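Local coordinates for protein adenosine 5'-monophosphoramidase HNT1 (Candida albicans, PDB 6IQ1) that probably hydrolyses adenosine 5'-monophosphoramidates to AMP and an amine, working as a homodimer of the histidine triad family, at residues I8-I13 / K47-K52; F31-I34 / A40-L43; L91-N94 / A98-V101. All blocks are in the same frame, centred on the assembly; numbering follows the deposited sequence.

Interaction 1 (I8-I13 / K47-K52). With ZN (zinc ion), chain H.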
loop_
_atom_site.group_PDB
_atom_site.type_symbol
_atom_site.label_atom_id
_atom_site.label_comp_id
_atom_site.label_asym_id
_atom_site.label_seq_id
_atom_site.Cartn_x
_atom_site.Cartn_y
_atom_site.Cartn_z
ATOM N N ILE D 8 10.445 15.899 -9.112
ATOM C CA ILE D 8 10.742 15.014 -10.235
ATOM C C ILE D 8 9.479 14.306 -10.712
ATOM O O ILE D 8 9.302 14.088 -11.915
ATOM C CB ILE D 8 11.868 14.019 -9.849
ATOM C CG1 ILE D 8 12.443 13.327 -11.075
ATOM C CG2 ILE D 8 11.396 12.932 -8.890
ATOM C CD1 ILE D 8 13.690 13.978 -11.575
ATOM N N PHE D 9 8.562 13.976 -9.791
ATOM C CA PHE D 9 7.365 13.239 -10.182
ATOM C C PHE D 9 6.361 14.150 -10.886
ATOM O O PHE D 9 5.721 13.734 -11.859
ATOM C CB PHE D 9 6.753 12.546 -8.961
ATOM C CG PHE D 9 7.473 11.280 -8.565
ATOM C CD1 PHE D 9 8.558 10.823 -9.306
ATOM C CD2 PHE D 9 7.079 10.553 -7.441
ATOM C CE1 PHE D 9 9.231 9.664 -8.943
ATOM C CE2 PHE D 9 7.746 9.385 -7.057
ATOM C CZ PHE D 9 8.823 8.941 -7.812
ATOM N N CYS D 10 6.211 15.394 -10.419
ATOM C CA CYS D 10 5.456 16.390 -11.182
ATOM C C CYS D 10 6.055 16.608 -12.574
ATOM O O CYS D 10 5.329 16.626 -13.575
ATOM C CB CYS D 10 5.395 17.705 -10.412
ATOM S SG CYS D 10 4.195 17.710 -9.072
ATOM N N LYS D 11 7.383 16.782 -12.663
ATOM C CA LYS D 11 8.005 16.957 -13.973
ATOM C C LYS D 11 7.777 15.733 -14.857
ATOM O O LYS D 11 7.552 15.867 -16.066
ATOM C CB LYS D 11 9.506 17.219 -13.830
ATOM C CG LYS D 11 9.917 18.609 -13.357
ATOM C CD LYS D 11 11.347 18.552 -12.783
ATOM C CE LYS D 11 11.861 19.908 -12.314
ATOM N NZ LYS D 11 12.841 19.743 -11.193
ATOM N N ILE D 12 7.845 14.528 -14.276
ATOM C CA ILE D 12 7.616 13.311 -15.052
ATOM C C ILE D 12 6.189 13.280 -15.597
ATOM O O ILE D 12 5.961 12.909 -16.759
ATOM C CB ILE D 12 7.919 12.063 -14.204
ATOM C CG1 ILE D 12 9.409 11.718 -14.225
ATOM C CG2 ILE D 12 7.110 10.861 -14.694
ATOM C CD1 ILE D 12 9.815 10.659 -13.179
ATOM N N ILE D 13 5.205 13.662 -14.764
ATOM C CA ILE D 13 3.814 13.740 -15.220
ATOM C C ILE D 13 3.695 14.697 -16.407
ATOM O O ILE D 13 3.131 14.349 -17.450
ATOM C CB ILE D 13 2.886 14.151 -14.056
ATOM C CG1 ILE D 13 2.701 13.012 -13.054
ATOM C CG2 ILE D 13 1.522 14.542 -14.548
ATOM C CD1 ILE D 13 2.058 13.465 -11.776
ATOM N N LYS D 47 -1.814 12.503 -9.652
ATOM C CA LYS D 47 -1.299 13.671 -10.366
ATOM C C LYS D 47 -1.236 14.893 -9.461
ATOM O O LYS D 47 -0.355 15.747 -9.625
ATOM C CB LYS D 47 -2.146 13.953 -11.595
ATOM C CG LYS D 47 -1.771 13.088 -12.794
ATOM C CD LYS D 47 -2.963 12.941 -13.752
ATOM C CE LYS D 47 -2.554 12.256 -15.047
ATOM N NZ LYS D 47 -3.535 12.515 -16.149
ATOM N N HIS D 48 -2.146 14.978 -8.504
ATOM C CA HIS D 48 -2.099 15.985 -7.454
ATOM C C HIS D 48 -0.830 15.837 -6.618
ATOM O O HIS D 48 -0.508 14.739 -6.146
ATOM C CB HIS D 48 -3.342 15.804 -6.582
ATOM C CG HIS D 48 -3.551 16.876 -5.565
ATOM N ND1 HIS D 48 -2.853 16.920 -4.377
ATOM C CD2 HIS D 48 -4.416 17.914 -5.536
ATOM C CE1 HIS D 48 -3.257 17.960 -3.672
ATOM N NE2 HIS D 48 -4.206 18.579 -4.353
ATOM N N HIS D 49 -0.117 16.945 -6.401
ATOM C CA HIS D 49 1.129 16.880 -5.634
ATOM C C HIS D 49 0.831 16.929 -4.139
ATOM O O HIS D 49 0.465 17.980 -3.604
ATOM C CB HIS D 49 2.083 18.010 -6.010
ATOM C CG HIS D 49 3.340 18.016 -5.197
ATOM N ND1 HIS D 49 4.507 17.415 -5.624
ATOM C CD2 HIS D 49 3.603 18.504 -3.961
ATOM C CE1 HIS D 49 5.437 17.545 -4.695
ATOM N NE2 HIS D 49 4.916 18.205 -3.676
ATOM N N GLY D 50 1.018 15.809 -3.457
ATOM C CA GLY D 50 1.068 15.803 -2.005
ATOM C C GLY D 50 2.241 14.970 -1.530
ATOM O O GLY D 50 2.624 13.982 -2.157
ATOM N N ALA D 51 2.825 15.381 -0.413
ATOM C CA ALA D 51 4.006 14.655 0.029
ATOM C C ALA D 51 3.629 13.332 0.684
ATOM O O ALA D 51 4.249 12.303 0.399
ATOM C CB ALA D 51 4.839 15.521 0.976
ATOM N N LYS D 52 2.614 13.331 1.539
ATOM C CA LYS D 52 2.194 12.139 2.259
ATOM C C LYS D 52 0.769 11.737 1.868
ATOM O O LYS D 52 0.024 12.509 1.256
ATOM C CB LYS D 52 2.303 12.365 3.769
ATOM C CG LYS D 52 3.727 12.435 4.232
ATOM C CD LYS D 52 3.846 12.776 5.714
ATOM C CE LYS D 52 5.286 12.600 6.173
ATOM N NZ LYS D 52 5.420 12.636 7.655
HETATM ZN ZN ZN H . 5.094 16.348 -7.217
#

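Interaction 2 (F31-I34 / A40-L43)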
loop_
_atom_site.group_PDB
_atom_site.type_symbol
_atom_site.label_atom_id
_atom_site.label_comp_id
_atom_site.label_asym_id
_atom_site.label_seq_id
_atom_site.Cartn_x
_atom_site.Cartn_y
_atom_site.Cartn_z
ATOM N N PHE D 31 4.384 4.256 -14.204
ATOM C CA PHE D 31 5.595 4.118 -14.996
ATOM C C PHE D 31 6.563 3.194 -14.267
ATOM O O PHE D 31 6.454 2.980 -13.055
ATOM C CB PHE D 31 6.251 5.483 -15.274
ATOM C CG PHE D 31 6.594 6.270 -14.032
ATOM C CD1 PHE D 31 5.607 6.928 -13.302
ATOM C CD2 PHE D 31 7.902 6.378 -13.606
ATOM C CE1 PHE D 31 5.924 7.662 -12.156
ATOM C CE2 PHE D 31 8.235 7.117 -12.463
ATOM C CZ PHE D 31 7.248 7.754 -11.734
ATOM N N LEU D 32 7.511 2.649 -15.035
ATOM C CA LEU D 32 8.521 1.734 -14.512
ATOM C C LEU D 32 9.465 2.429 -13.537
ATOM O O LEU D 32 9.868 3.582 -13.739
ATOM C CB LEU D 32 9.344 1.153 -15.655
ATOM C CG LEU D 32 8.732 0.028 -16.484
ATOM C CD1 LEU D 32 9.654 -0.328 -17.661
ATOM C CD2 LEU D 32 8.443 -1.205 -15.625
ATOM N N ASP D 33 9.833 1.713 -12.477
ATOM C CA ASP D 33 10.881 2.197 -11.594
ATOM C C ASP D 33 12.216 1.953 -12.288
ATOM O O ASP D 33 12.541 0.808 -12.619
ATOM C CB ASP D 33 10.818 1.494 -10.235
ATOM C CG ASP D 33 11.678 2.177 -9.177
ATOM O OD1 ASP D 33 12.878 2.399 -9.438
ATOM O OD2 ASP D 33 11.153 2.517 -8.097
ATOM N N ILE D 34 12.978 3.023 -12.542
ATOM C CA ILE D 34 14.238 2.853 -13.264
ATOM C C ILE D 34 15.400 2.448 -12.365
ATOM O O ILE D 34 16.504 2.206 -12.875
ATOM C CB ILE D 34 14.584 4.126 -14.058
ATOM C CG1 ILE D 34 15.033 5.245 -13.115
ATOM C CG2 ILE D 34 13.401 4.534 -14.899
ATOM C CD1 ILE D 34 15.578 6.461 -13.846
ATOM N N ALA D 40 9.549 -6.033 -12.878
ATOM C CA ALA D 40 8.595 -5.018 -13.332
ATOM C C ALA D 40 8.085 -4.187 -12.164
ATOM O O ALA D 40 6.881 -4.042 -11.959
ATOM C CB ALA D 40 7.438 -5.668 -14.080
ATOM N N HIS D 41 9.015 -3.688 -11.358
ATOM C CA HIS D 41 8.748 -2.714 -10.306
ATOM C C HIS D 41 8.096 -1.465 -10.909
ATOM O O HIS D 41 8.728 -0.736 -11.681
ATOM C CB HIS D 41 10.071 -2.394 -9.603
ATOM C CG HIS D 41 9.957 -1.520 -8.393
ATOM N ND1 HIS D 41 11.022 -1.309 -7.540
ATOM C CD2 HIS D 41 8.935 -0.787 -7.901
ATOM C CE1 HIS D 41 10.661 -0.485 -6.575
ATOM N NE2 HIS D 41 9.396 -0.156 -6.769
ATOM N N VAL D 42 6.831 -1.220 -10.582
ATOM C CA VAL D 42 6.072 -0.112 -11.146
ATOM C C VAL D 42 5.810 0.895 -10.044
ATOM O O VAL D 42 5.680 0.525 -8.875
ATOM C CB VAL D 42 4.753 -0.608 -11.775
ATOM C CG1 VAL D 42 3.886 0.562 -12.274
ATOM C CG2 VAL D 42 5.056 -1.579 -12.903
ATOM N N LEU D 43 5.782 2.179 -10.411
ATOM C CA LEU D 43 5.338 3.248 -9.526
ATOM C C LEU D 43 3.980 3.737 -9.995
ATOM O O LEU D 43 3.706 3.760 -11.194
ATOM C CB LEU D 43 6.307 4.431 -9.502
ATOM C CG LEU D 43 7.747 4.101 -9.141
ATOM C CD1 LEU D 43 8.622 5.283 -9.455
ATOM C CD2 LEU D 43 7.867 3.685 -7.672
#

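Interaction 3 (L91-N94 / A98-V101)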
loop_
_atom_site.group_PDB
_atom_site.type_symbol
_atom_site.label_atom_id
_atom_site.label_comp_id
_atom_site.label_asym_id
_atom_site.label_seq_id
_atom_site.Cartn_x
_atom_site.Cartn_y
_atom_site.Cartn_z
ATOM N N LEU D 91 3.396 -1.117 -1.605
ATOM C CA LEU D 91 4.026 -0.351 -0.535
ATOM C C LEU D 91 3.904 1.147 -0.795
ATOM O O LEU D 91 4.061 1.607 -1.933
ATOM C CB LEU D 91 5.497 -0.724 -0.393
ATOM C CG LEU D 91 6.284 -0.003 0.707
ATOM C CD1 LEU D 91 5.662 -0.297 2.049
ATOM C CD2 LEU D 91 7.759 -0.425 0.676
ATOM N N GLN D 92 3.624 1.902 0.264
ATOM C CA GLN D 92 3.589 3.359 0.212
ATOM C C GLN D 92 4.243 3.895 1.477
ATOM O O GLN D 92 3.900 3.452 2.579
ATOM C CB GLN D 92 2.150 3.883 0.083
ATOM C CG GLN D 92 2.064 5.308 -0.438
ATOM C CD GLN D 92 1.909 6.310 0.672
ATOM O OE1 GLN D 92 1.305 6.003 1.697
ATOM N NE2 GLN D 92 2.458 7.507 0.492
ATOM N N ASN D 93 5.192 4.820 1.319
ATOM C CA ASN D 93 6.053 5.264 2.410
ATOM C C ASN D 93 5.869 6.750 2.680
ATOM O O ASN D 93 5.771 7.558 1.746
ATOM C CB ASN D 93 7.528 5.002 2.112
ATOM C CG ASN D 93 7.810 3.559 1.692
ATOM O OD1 ASN D 93 7.229 2.596 2.218
ATOM N ND2 ASN D 93 8.739 3.406 0.754
ATOM N N ASN D 94 5.865 7.108 3.964
ATOM C CA ASN D 94 5.572 8.470 4.408
ATOM C C ASN D 94 6.663 8.936 5.366
ATOM O O ASN D 94 6.712 8.506 6.527
ATOM C CB ASN D 94 4.189 8.517 5.037
ATOM C CG ASN D 94 3.113 8.151 4.037
ATOM O OD1 ASN D 94 2.577 9.019 3.354
ATOM N ND2 ASN D 94 2.839 6.856 3.896
ATOM N N ALA D 98 10.468 6.228 7.197
ATOM C CA ALA D 98 9.681 5.146 6.625
ATOM C C ALA D 98 10.163 4.762 5.228
ATOM O O ALA D 98 9.444 4.056 4.513
ATOM C CB ALA D 98 8.195 5.521 6.598
ATOM N N HIS D 99 11.361 5.223 4.830
ATOM C CA HIS D 99 12.020 4.898 3.559
ATOM C C HIS D 99 11.491 5.713 2.377
ATOM O O HIS D 99 11.620 5.281 1.228
ATOM C CB HIS D 99 11.910 3.393 3.251
ATOM C CG HIS D 99 12.960 2.863 2.327
ATOM N ND1 HIS D 99 12.947 3.095 0.966
ATOM C CD2 HIS D 99 14.040 2.078 2.564
ATOM C CE1 HIS D 99 13.980 2.485 0.407
ATOM N NE2 HIS D 99 14.655 1.857 1.355
ATOM N N GLN D 100 10.907 6.890 2.609
ATOM C CA GLN D 100 10.445 7.762 1.525
ATOM C C GLN D 100 11.504 8.802 1.162
ATOM O O GLN D 100 11.931 9.588 2.020
ATOM C CB GLN D 100 9.150 8.475 1.912
ATOM C CG GLN D 100 8.617 9.368 0.796
ATOM C CD GLN D 100 7.480 10.230 1.272
ATOM O OE1 GLN D 100 7.305 10.428 2.472
ATOM N NE2 GLN D 100 6.698 10.747 0.341
ATOM N N VAL D 101 11.879 8.845 -0.115
ATOM C CA VAL D 101 12.920 9.752 -0.602
ATOM C C VAL D 101 12.336 10.926 -1.383
ATOM O O VAL D 101 12.722 12.072 -1.157
ATOM C CB VAL D 101 13.954 8.979 -1.452
ATOM C CG1 VAL D 101 14.937 9.947 -2.079
ATOM C CG2 VAL D 101 14.668 7.940 -0.592
#

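Interaction 1 (I8-I13 / K47-K52)
Cys10 and His49 converge on a zinc ion, which lies 2.5 Å from Cys10 SG and 2.0 Å from His49 ND1. With CG of His49 anti to the backbone N (chi1 177°), the imidazole reaches out from its loop and offers ND1 to the metal. The sulfur of Cys10 comes from the helix, set beside the backbone N (chi1 -78°), which turns it toward the metal. Cys10 SG and His49 ND1 are 3.5 Å apart, and the sulfur approaches the imidazole obliquely, 69° off the ring normal. A cysteine in this setting is probably bound as thiolate, its charge offset by the metal. The site is a Cys2His2 centre of CxxC type: Cys7 and His104 complete it, the latter the first residue of the predicted histidine triad motif, so that zinc joins helix 8-14 to the loop following strand 42-46 and to the motif itself. The rings of His49 and His104 meet with their planes steeply inclined. One helical turn on from Cys10, Ile13 lies against Lys47, the two side chains crossing obliquely. Ile13 CD1 rests 3.6 Å from Lys47 CA, and both Ile13 CG2 and Ile13 CD1 are 4.0 Å from Lys47 CG, so both branches of the isoleucine lie against the aliphatic base of the lysine. Beyond CG the lysine is extended and carries NZ to a hydrogen bond with Thr25 O and a salt bridge with Glu24.

Interaction 2 (F31-I34 / A40-L43)
Phe31 and Leu43 make the tight part of this contact, an antiparallel hydrogen-bonded pair joined through their backbones in both directions. Leu43 N donates to Phe31 O over 2.8 Å in a nearly straight bond (173°), while the return bond from Phe31 N to Leu43 O is longer at 3.1 Å. Their side chains share one face of the sheet. Phe31 takes the crowded position for CG, between the backbone N and the carbonyl carbon (chi1 57°), which swings its ring toward Leu43: CB of the leucine sits over one face, offset toward the rim, and Phe31 CE2 touches Leu43 CD1 at 3.5 Å. Phe9 and Ile12 of helix 8-14 close over this patch. The pairing belongs to the antiparallel beta hairpin of strands 28-32 and 42-46, within the sheet of the HIT domain. Where regular pairing gives out, Asp33 N still donates to His41 O at 2.8 Å. Here the Asp33 side chain runs alongside the imidazole, pointing the same way: Asp33 CB makes a CH-pi contact 3.7 Å from the His41 ring centroid, and OD2 stands over the same ring, 3.4 Å from His41 CE1. Both groups have hydrogen bonds that lead elsewhere: Asp33 OD1 to Gln35 N, His41 NE2 to His108 ND1, and His41 ND1 to Ile37 N. Asp33, partly exposed, and the exposed Ile34 probably take part in binding AMP, by comparison with relatives. Looser is the Leu32–Val42 pair, which is non-hydrogen-bonded and whose side chains diverge; Leu32 CD2 comes only to 4.4 Å from Val42 CG2. On that side Leu136 of the second subunit packs on Leu32 and Ala40.

Interaction 3 (L91-N94 / A98-V101)
Asn93 and Gln100 bring their CA atoms to 5.1 Å as the chain turns back beyond the end of strand 87-94, with no clear hydrogen bond between the two segments. Gln100 runs beside the strand with CG anti to the backbone N (chi1 -179°) and an extended chain, which sets its amide against the strand backbone: Gln100 CD lies 3.2 Å from Asn93 O, and Gln100 OE1 is 3.3 Å from Asn94 CA. Two outside bonds hold the amide, OE1 receiving Gly95 N and NE2 donating to Ala51 O. Asn93 points toward the loop, its CB 3.2 Å from Ala98 O, and its amide also lies beside that carbonyl. Ala98 CB in turn approaches Asn94 O at 3.3 Å. On the other face of the strand Asn94 and Gln92 join their amides reciprocally: Asn94 ND2 donates to Gln92 OE1 at 2.8 Å, and Gln92 NE2 to Asn94 OD1 at 3.2 Å, each donor above the plane of the accepting carbonyl. The strand pairs with its counterpart in the second subunit, continuing the sheet across the dimer as in other HINT proteins; Asn89 of that subunit donates to Ala98 O and, weakly, to Asn93 OD1. Asn93, His99 and Gln100 are thought to bind AMP. Because the Gln100 amide and Ala98 O find their hydrogen bonds outside the two segments, the placing of these probable AMP-binding side chains probably depends on close packing between the segments and on neighbours that include the second subunit.

Overall arrangement
Interaction 1 is a surface contact held by zinc and one aliphatic overlap, whereas interactions 2 and 3 are buried. Interaction 2 rests on regular strand pairing with apolar packing and ends in a polar contact, Asp33 over the His41 ring; interaction 3, at the end of another strand of the same sheet, packs amides and carbonyls without clear bonds between its segments. Helix 8-14, part of interaction 1, also packs on interaction 2, and strand 42-46 leads from 40-43 into the zinc-binding loop. That loop, 47-52, also meets segment 98-101 of interaction 3. Interactions 2 and 3 do not touch, yet both meet the second subunit and probably contribute to AMP binding.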